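Local structure of acyl-coenzyme A oxidase 1 (Yarrowia lipolytica, 5Y9D) at residues A582-D586 with D587-H591. The protein catalyses the FAD-dependent oxidation of acyl-CoAs by molecular oxygen to trans-2-enoyl-CoAs and hydrogen peroxide in peroxisomal fatty acid beta-oxidation. Numbering follows the deposited sequence.
Sequences ATAKD and DIKPH
Ile588 folds its CG1 branch back over the turn that precedes it, overlapping the backbone carbonyl of Lys585 and the methyl of Ala584. With chi1 at 61°, CG1 is flanked by the isoleucine's own N and C; from there an extended chi2 carries CD1 to 4.1 Å from CB of Lys585. Ala584 CB meets Ile588 CG1 at 4.3 Å; a small apolar residue suits this place, where a single methyl reaches the isoleucine. The turn itself is held by weak backbone bonds. Lys585 O accepts from Ile588 N at 3.4 Å and from Lys589 N at 3.3 Å, while Lys589 N also reaches Asp586 O at 3.0 Å, all three well short of straight. Pro590 has no N-H to offer Asp586 O and sets its CD beside that oxygen instead, and proline is well tolerated in the first turn of a helix.

Along the outer side, Asp586 and Lys589 run side by side in the same direction. Asp586 OD1 lies 3.9 Å from Lys589 CE but 4.6 Å from NZ, too far for a salt bridge, so any attraction is loose and probably solvent-screened. The acidic side chains of Asp586 and Asp587, at the N-terminal end of the coming helix, would be expected to interact favourably with the positive end of its dipole. Lys585 turns its amine outward, as a long charged side chain can at an exposed position. An alanine in place of Ile588 would probably leave the Ala584 methyl and CB of Lys585 without their apolar partner and open a gap facing helix 44-52. This surface turn joins helix 558-581 to helix 589-606, and its buried isoleucine, branched and wholly apolar, suits packing against Phe42 and, with Ala584, against helix 44-52.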
loop_
_atom_site.group_PDB
_atom_site.type_symbol
_atom_site.label_atom_id
_atom_site.label_comp_id
_atom_site.label_asym_id
_atom_site.label_seq_id
_atom_site.Cartn_x
_atom_site.Cartn_y
_atom_site.Cartn_z
ATOM N N ALA A 582 8.890 28.169 -16.496
ATOM C CA ALA A 582 9.128 29.236 -17.437
ATOM C C ALA A 582 8.598 30.565 -16.935
ATOM O O ALA A 582 9.127 31.627 -17.337
ATOM C CB ALA A 582 8.486 28.900 -18.789
ATOM N N THR A 583 7.569 30.517 -16.077
ATOM C CA THR A 583 6.835 31.719 -15.655
ATOM C C THR A 583 7.191 32.182 -14.254
ATOM O O THR A 583 6.595 33.130 -13.736
ATOM C CB THR A 583 5.319 31.488 -15.695
ATOM O OG1 THR A 583 4.944 30.530 -14.707
ATOM C CG2 THR A 583 4.889 30.972 -17.041
ATOM N N ALA A 584 8.167 31.517 -13.642
ATOM C CA ALA A 584 8.484 31.715 -12.225
ATOM C C ALA A 584 9.246 33.005 -11.981
ATOM O O ALA A 584 9.842 33.565 -12.912
ATOM C CB ALA A 584 9.313 30.534 -11.717
ATOM N N LYS A 585 9.255 33.455 -10.723
ATOM C CA LYS A 585 10.267 34.414 -10.279
ATOM C C LYS A 585 11.625 33.791 -10.515
ATOM O O LYS A 585 11.812 32.586 -10.336
ATOM C CB LYS A 585 10.132 34.786 -8.791
ATOM C CG LYS A 585 9.234 35.980 -8.537
ATOM C CD LYS A 585 9.649 36.794 -7.310
ATOM C CE LYS A 585 8.528 37.747 -6.873
ATOM N NZ LYS A 585 7.774 38.394 -8.005
ATOM N N ASP A 586 12.580 34.625 -10.885
ATOM C CA ASP A 586 13.901 34.157 -11.297
ATOM C C ASP A 586 14.716 33.540 -10.159
ATOM O O ASP A 586 15.386 32.507 -10.330
ATOM C CB ASP A 586 14.653 35.318 -11.949
ATOM C CG ASP A 586 13.956 35.815 -13.242
ATOM O OD1 ASP A 586 13.602 34.952 -14.126
ATOM O OD2 ASP A 586 13.771 37.064 -13.350
ATOM N N ASP A 587 14.612 34.128 -8.977
ATOM C CA ASP A 587 15.408 33.681 -7.856
ATOM C C ASP A 587 15.148 32.194 -7.510
ATOM O O ASP A 587 16.045 31.499 -7.043
ATOM C CB ASP A 587 15.178 34.621 -6.669
ATOM C CG ASP A 587 15.012 36.088 -7.114
ATOM O OD1 ASP A 587 14.006 36.389 -7.813
ATOM O OD2 ASP A 587 15.897 36.927 -6.803
ATOM N N ILE A 588 13.932 31.710 -7.776
ATOM C CA ILE A 588 13.555 30.326 -7.452
ATOM C C ILE A 588 13.692 29.420 -8.645
ATOM O O ILE A 588 13.823 28.192 -8.500
ATOM C CB ILE A 588 12.133 30.214 -6.847
ATOM C CG1 ILE A 588 11.070 30.721 -7.818
ATOM C CG2 ILE A 588 12.053 31.002 -5.549
ATOM C CD1 ILE A 588 9.731 31.059 -7.190
ATOM N N LYS A 589 13.727 30.005 -9.831
ATOM C CA LYS A 589 13.717 29.191 -11.063
ATOM C C LYS A 589 14.756 28.051 -11.086
ATOM O O LYS A 589 14.416 26.924 -11.477
ATOM C CB LYS A 589 13.851 30.057 -12.312
ATOM C CG LYS A 589 13.058 29.534 -13.486
ATOM C CD LYS A 589 13.634 29.966 -14.828
ATOM C CE LYS A 589 13.048 31.280 -15.324
ATOM N NZ LYS A 589 13.074 31.307 -16.819
ATOM N N PRO A 590 15.997 28.310 -10.634
ATOM C CA PRO A 590 17.014 27.247 -10.753
ATOM C C PRO A 590 16.805 26.053 -9.837
ATOM O O PRO A 590 17.139 24.939 -10.217
ATOM C CB PRO A 590 18.331 27.959 -10.417
ATOM C CG PRO A 590 18.029 29.399 -10.632
ATOM C CD PRO A 590 16.599 29.576 -10.205
ATOM N N HIS A 591 16.245 26.280 -8.654
ATOM C CA HIS A 591 15.909 25.179 -7.741
ATOM C C HIS A 591 14.719 24.399 -8.263
ATOM O O HIS A 591 14.702 23.164 -8.212
ATOM C CB HIS A 591 15.618 25.687 -6.338
ATOM C CG HIS A 591 16.686 26.577 -5.787
ATOM N ND1 HIS A 591 16.526 27.946 -5.672
ATOM C CD2 HIS A 591 17.935 26.300 -5.345
ATOM C CE1 HIS A 591 17.636 28.473 -5.186
ATOM N NE2 HIS A 591 18.504 27.496 -4.973
#